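Local coordinates for protein 4-hydroxy-3-methylbut-2-enyl diphosphate reductase (Aquifex aeolicus, PDB 3DNF) that reduces (E)-4-hydroxy-3-methylbut-2-enyl diphosphate to isopentenyl and dimethylallyl diphosphate with an iron-sulfur cluster, the last step of the non-mevalonate isoprenoid pathway, at residues S26-P39 / F56-I70. Sequence-based numbering, arbitrary orientation.
Sequences SLKESQGKVYTLGP and FPSQGEEFKEGDTVI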
loop_
_atom_site.group_PDB
_atom_site.type_symbol
_atom_site.label_atom_id
_atom_site.label_comp_id
_atom_site.label_asym_id
_atom_site.label_seq_id
_atom_site.Cartn_x
_atom_site.Cartn_y
_atom_site.Cartn_z
ATOM N N SER B 26 -39.985 9.186 -9.291
ATOM C CA SER B 26 -40.852 8.131 -8.677
ATOM C C SER B 26 -42.261 8.598 -8.376
ATOM O O SER B 26 -43.175 7.784 -8.268
ATOM C CB SER B 26 -40.263 7.529 -7.402
ATOM O OG SER B 26 -40.241 8.447 -6.310
ATOM N N LEU B 27 -42.461 9.912 -8.262
ATOM C CA LEU B 27 -43.807 10.462 -8.034
ATOM C C LEU B 27 -44.758 10.069 -9.180
ATOM O O LEU B 27 -45.926 9.925 -8.927
ATOM C CB LEU B 27 -43.727 11.979 -7.926
ATOM C CG LEU B 27 -43.065 12.449 -6.612
ATOM C CD1 LEU B 27 -42.724 13.955 -6.861
ATOM C CD2 LEU B 27 -44.037 12.323 -5.484
ATOM N N LYS B 28 -44.239 9.915 -10.404
ATOM C CA LYS B 28 -45.017 9.642 -11.599
ATOM C C LYS B 28 -45.403 8.183 -11.745
ATOM O O LYS B 28 -46.122 7.830 -12.665
ATOM C CB LYS B 28 -44.283 10.129 -12.858
ATOM C CG LYS B 28 -44.317 11.650 -13.028
ATOM C CD LYS B 28 -43.308 12.158 -14.046
ATOM C CE LYS B 28 -43.519 13.652 -14.301
ATOM N NZ LYS B 28 -42.372 14.176 -15.099
ATOM N N GLU B 29 -44.935 7.329 -10.843
ATOM C CA GLU B 29 -45.242 5.883 -10.903
ATOM C C GLU B 29 -45.752 5.371 -9.553
ATOM O O GLU B 29 -46.059 4.182 -9.402
ATOM C CB GLU B 29 -43.986 5.073 -11.314
ATOM C CG GLU B 29 -42.800 5.281 -10.351
ATOM C CD GLU B 29 -41.527 4.425 -10.631
ATOM O OE1 GLU B 29 -41.654 3.191 -10.827
ATOM O OE2 GLU B 29 -40.388 5.007 -10.579
ATOM N N SER B 30 -45.842 6.255 -8.562
ATOM C CA SER B 30 -46.230 5.862 -7.223
ATOM C C SER B 30 -47.696 6.091 -6.875
ATOM O O SER B 30 -48.160 7.237 -6.716
ATOM C CB SER B 30 -45.335 6.582 -6.200
ATOM O OG SER B 30 -43.995 6.108 -6.342
ATOM N N GLN B 31 -48.430 4.994 -6.705
ATOM C CA GLN B 31 -49.805 5.087 -6.255
ATOM C C GLN B 31 -49.932 5.455 -4.787
ATOM O O GLN B 31 -50.934 6.031 -4.363
ATOM C CB GLN B 31 -50.535 3.777 -6.525
ATOM C CG GLN B 31 -52.027 3.895 -6.350
ATOM C CD GLN B 31 -52.775 2.737 -6.969
ATOM O OE1 GLN B 31 -53.320 2.851 -8.071
ATOM N NE2 GLN B 31 -52.810 1.610 -6.263
ATOM N N GLY B 32 -48.898 5.123 -4.003
ATOM C CA GLY B 32 -48.909 5.354 -2.568
ATOM C C GLY B 32 -48.057 6.546 -2.225
ATOM O O GLY B 32 -47.624 7.291 -3.134
ATOM N N LYS B 33 -47.773 6.722 -0.935
ATOM C CA LYS B 33 -46.977 7.869 -0.502
ATOM C C LYS B 33 -45.479 7.599 -0.769
ATOM O O LYS B 33 -45.017 6.475 -0.530
ATOM C CB LYS B 33 -47.216 8.121 0.970
ATOM C CG LYS B 33 -46.452 9.293 1.567
ATOM C CD LYS B 33 -47.162 9.797 2.810
ATOM C CE LYS B 33 -46.316 10.831 3.548
ATOM N NZ LYS B 33 -47.099 11.545 4.584
ATOM N N VAL B 34 -44.764 8.621 -1.248
ATOM C CA VAL B 34 -43.309 8.504 -1.558
ATOM C C VAL B 34 -42.407 8.975 -0.414
ATOM O O VAL B 34 -42.459 10.144 0.024
ATOM C CB VAL B 34 -42.927 9.263 -2.881
ATOM C CG1 VAL B 34 -41.404 9.107 -3.150
ATOM C CG2 VAL B 34 -43.791 8.748 -4.082
ATOM N N TYR B 35 -41.520 8.059 0.005
ATOM C CA TYR B 35 -40.564 8.358 1.085
ATOM C C TYR B 35 -39.164 8.091 0.572
ATOM O O TYR B 35 -38.936 7.183 -0.225
ATOM C CB TYR B 35 -40.753 7.412 2.250
ATOM C CG TYR B 35 -42.035 7.561 3.005
ATOM C CD1 TYR B 35 -42.103 8.359 4.118
ATOM C CD2 TYR B 35 -43.169 6.835 2.616
ATOM C CE1 TYR B 35 -43.291 8.472 4.861
ATOM C CE2 TYR B 35 -44.336 6.945 3.322
ATOM C CZ TYR B 35 -44.408 7.751 4.439
ATOM O OH TYR B 35 -45.558 7.861 5.183
ATOM N N THR B 36 -38.227 8.890 1.099
ATOM C CA THR B 36 -36.820 8.542 1.058
ATOM C C THR B 36 -36.571 7.892 2.399
ATOM O O THR B 36 -37.255 8.164 3.410
ATOM C CB THR B 36 -35.881 9.807 0.825
ATOM O OG1 THR B 36 -36.071 10.786 1.854
ATOM C CG2 THR B 36 -36.120 10.431 -0.577
ATOM N N LEU B 37 -35.658 6.943 2.396
ATOM C CA LEU B 37 -35.322 6.267 3.642
ATOM C C LEU B 37 -34.335 7.126 4.424
ATOM O O LEU B 37 -33.110 7.027 4.219
ATOM C CB LEU B 37 -34.716 4.904 3.334
ATOM C CG LEU B 37 -35.637 3.788 2.885
ATOM C CD1 LEU B 37 -34.771 2.551 2.550
ATOM C CD2 LEU B 37 -36.637 3.473 4.010
ATOM N N GLY B 38 -34.881 7.964 5.288
ATOM C CA GLY B 38 -34.163 9.051 5.967
ATOM C C GLY B 38 -34.091 10.243 5.007
ATOM O O GLY B 38 -34.431 10.107 3.824
ATOM N N PRO B 39 -33.617 11.396 5.488
ATOM C CA PRO B 39 -33.491 12.580 4.613
ATOM C C PRO B 39 -32.476 12.312 3.506
ATOM O O PRO B 39 -31.414 11.724 3.743
ATOM C CB PRO B 39 -32.993 13.661 5.563
ATOM C CG PRO B 39 -32.261 12.907 6.603
ATOM C CD PRO B 39 -33.101 11.687 6.837
ATOM N N PHE B 56 -41.156 12.498 0.956
ATOM C CA PHE B 56 -41.058 12.703 2.403
ATOM C C PHE B 56 -39.909 11.934 2.983
ATOM O O PHE B 56 -39.700 10.802 2.637
ATOM C CB PHE B 56 -42.348 12.239 3.086
ATOM C CG PHE B 56 -43.586 13.006 2.633
ATOM C CD1 PHE B 56 -43.946 14.172 3.285
ATOM C CD2 PHE B 56 -44.336 12.597 1.524
ATOM C CE1 PHE B 56 -45.057 14.901 2.906
ATOM C CE2 PHE B 56 -45.457 13.323 1.136
ATOM C CZ PHE B 56 -45.820 14.478 1.834
ATOM N N PRO B 57 -39.155 12.578 3.890
ATOM C CA PRO B 57 -38.067 11.925 4.584
ATOM C C PRO B 57 -38.650 11.021 5.672
ATOM O O PRO B 57 -39.279 11.509 6.617
ATOM C CB PRO B 57 -37.320 13.092 5.203
ATOM C CG PRO B 57 -38.310 14.146 5.382
ATOM C CD PRO B 57 -39.304 13.998 4.275
ATOM N N SER B 58 -38.456 9.718 5.531
ATOM C CA SER B 58 -38.967 8.810 6.564
ATOM C C SER B 58 -38.343 9.060 7.939
ATOM O O SER B 58 -37.176 9.432 8.025
ATOM C CB SER B 58 -38.896 7.363 6.126
ATOM O OG SER B 58 -37.580 6.858 6.190
ATOM N N GLN B 59 -39.120 8.863 9.004
ATOM C CA GLN B 59 -38.620 9.100 10.359
ATOM C C GLN B 59 -38.433 7.792 11.141
ATOM O O GLN B 59 -37.699 7.768 12.122
ATOM C CB GLN B 59 -39.498 10.110 11.113
ATOM C CG GLN B 59 -40.781 9.598 11.718
ATOM C CD GLN B 59 -41.434 10.606 12.703
ATOM O OE1 GLN B 59 -41.016 10.747 13.849
ATOM N NE2 GLN B 59 -42.436 11.297 12.239
ATOM N N GLY B 60 -39.119 6.731 10.710
ATOM C CA GLY B 60 -39.102 5.450 11.442
ATOM C C GLY B 60 -39.513 4.355 10.460
ATOM O O GLY B 60 -38.851 4.111 9.449
ATOM N N GLU B 61 -40.613 3.685 10.788
ATOM C CA GLU B 61 -41.097 2.588 9.975
ATOM C C GLU B 61 -42.568 2.912 9.632
ATOM O O GLU B 61 -43.458 2.048 9.619
ATOM C CB GLU B 61 -40.884 1.282 10.765
ATOM C CG GLU B 61 -41.210 -0.025 10.063
ATOM C CD GLU B 61 -40.377 -0.357 8.834
ATOM O OE1 GLU B 61 -39.167 -0.075 8.704
ATOM O OE2 GLU B 61 -40.973 -0.955 7.921
ATOM N N GLU B 62 -42.834 4.184 9.322
ATOM C CA GLU B 62 -44.216 4.620 9.133
ATOM C C GLU B 62 -44.830 4.265 7.771
ATOM O O GLU B 62 -46.048 4.298 7.638
ATOM C CB GLU B 62 -44.370 6.134 9.371
ATOM C CG GLU B 62 -43.663 7.011 8.336
ATOM C CD GLU B 62 -42.225 7.383 8.702
ATOM O OE1 GLU B 62 -41.458 6.524 9.203
ATOM O OE2 GLU B 62 -41.877 8.555 8.475
ATOM N N PHE B 63 -44.004 3.981 6.762
ATOM C CA PHE B 63 -44.499 3.591 5.420
ATOM C C PHE B 63 -45.248 2.264 5.468
ATOM O O PHE B 63 -44.954 1.391 6.297
ATOM C CB PHE B 63 -43.360 3.582 4.380
ATOM C CG PHE B 63 -42.001 3.218 4.973
ATOM C CD1 PHE B 63 -41.716 1.893 5.282
ATOM C CD2 PHE B 63 -41.034 4.189 5.233
ATOM C CE1 PHE B 63 -40.499 1.512 5.838
ATOM C CE2 PHE B 63 -39.781 3.812 5.785
ATOM C CZ PHE B 63 -39.538 2.468 6.093
ATOM N N LYS B 64 -46.245 2.140 4.601
ATOM C CA LYS B 64 -47.136 0.994 4.606
ATOM C C LYS B 64 -47.173 0.305 3.251
ATOM O O LYS B 64 -46.725 0.849 2.250
ATOM C CB LYS B 64 -48.548 1.410 5.045
ATOM C CG LYS B 64 -49.352 2.155 3.996
ATOM C CD LYS B 64 -50.430 2.962 4.700
ATOM C CE LYS B 64 -51.773 3.057 3.981
ATOM N NZ LYS B 64 -51.882 3.264 2.521
ATOM N N GLU B 65 -47.758 -0.888 3.213
ATOM C CA GLU B 65 -47.845 -1.638 1.963
ATOM C C GLU B 65 -48.309 -0.688 0.853
ATOM O O GLU B 65 -49.285 0.067 1.013
ATOM C CB GLU B 65 -48.832 -2.798 2.089
ATOM C CG GLU B 65 -48.914 -3.665 0.850
ATOM C CD GLU B 65 -50.008 -4.722 0.935
ATOM O OE1 GLU B 65 -51.048 -4.487 1.584
ATOM O OE2 GLU B 65 -49.821 -5.787 0.326
ATOM N N GLY B 66 -47.621 -0.759 -0.270
ATOM C CA GLY B 66 -48.016 0.045 -1.434
ATOM C C GLY B 66 -47.340 1.382 -1.512
ATOM O O GLY B 66 -47.394 2.037 -2.573
ATOM N N ASP B 67 -46.724 1.815 -0.406
ATOM C CA ASP B 67 -45.917 3.044 -0.435
ATOM C C ASP B 67 -44.572 2.844 -1.177
ATOM O O ASP B 67 -44.130 1.721 -1.383
ATOM C CB ASP B 67 -45.649 3.640 0.974
ATOM C CG ASP B 67 -46.904 4.237 1.629
ATOM O OD1 ASP B 67 -47.933 4.500 0.929
ATOM O OD2 ASP B 67 -46.855 4.452 2.862
ATOM N N THR B 68 -43.949 3.940 -1.585
ATOM C CA THR B 68 -42.659 3.859 -2.299
ATOM C C THR B 68 -41.581 4.263 -1.300
ATOM O O THR B 68 -41.759 5.214 -0.538
ATOM C CB THR B 68 -42.613 4.830 -3.498
ATOM O OG1 THR B 68 -43.522 4.372 -4.496
ATOM C CG2 THR B 68 -41.170 4.902 -4.120
ATOM N N VAL B 69 -40.501 3.479 -1.229
ATOM C CA VAL B 69 -39.350 3.930 -0.439
ATOM C C VAL B 69 -38.112 3.973 -1.325
ATOM O O VAL B 69 -37.873 3.095 -2.158
ATOM C CB VAL B 69 -39.074 3.056 0.824
ATOM C CG1 VAL B 69 -40.177 3.252 1.885
ATOM C CG2 VAL B 69 -38.956 1.631 0.390
ATOM N N ILE B 70 -37.363 5.071 -1.173
ATOM C CA ILE B 70 -36.135 5.326 -1.953
ATOM C C ILE B 70 -34.879 5.115 -1.114
ATOM O O ILE B 70 -34.646 5.805 -0.080
ATOM C CB ILE B 70 -36.155 6.724 -2.609
ATOM C CG1 ILE B 70 -37.421 6.861 -3.501
ATOM C CG2 ILE B 70 -34.865 6.969 -3.439
ATOM C CD1 ILE B 70 -37.963 8.265 -3.537
HETATM O O HOH W 1 -46.267 3.803 -4.226
HETATM O O HOH W 2 -47.694 6.185 4.502
#
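Tyr35 and its neighbours in strand 34-36 bond by backbone to a parallel strand on each flank, 55-57 and 68-71. Tyr35 N donates a hydrogen bond to Thr68 O and Tyr35 O accepts from Ile70 N (2.8 Å), while Val34 O and Thr36 N pair with Phe56, whose N lies 2.8 Å from Val34 O. Strands 34-36 and 55-57, joined through helix 44-53, make a beta-alpha-beta unit.

Among the aromatics, Phe63 turns its edge to one face of the Tyr35 ring, planes at 71°, and its CB lies 3.7 Å from Tyr35 CE2. Leu37, apolar and flexible, packs its CD2 against Phe63 CE2 and Val69 CB. Lys33, extended with CG anti to the backbone N (chi1 -180°), lays its CE over the Phe56 ring and sets NZ 4.0 Å from the ring centroid, a cation-pi contact. On the sheet face opposite Tyr35, beta-branched Val34 and Ile70 meet, Val34 CG1 to Ile70 CD1 at 3.6 Å.

Polar side chains tie the loops down. Asp67 OD1 accepts from Lys33 N (2.9 Å), met from above the carboxylate plane; OD2 takes Lys64 N and a water that also binds Tyr35 OH. A leucine in place of Tyr35 would probably leave that water without its hydroxyl mate and Phe63 without an aromatic face. Ser58 OG accepts from Gly38 N; the positive phi at that position suits glycine.

Apolar and aromatic packing thus lines the Tyr35 side of the sheet, around Phe63, Leu37 and Val69, and joins Val34 to Ile70 on the other, while the single Asp67 carboxylate joins the loops before two strands, at the end remote from Pro39, which neighbours the predicted substrate-binding His42.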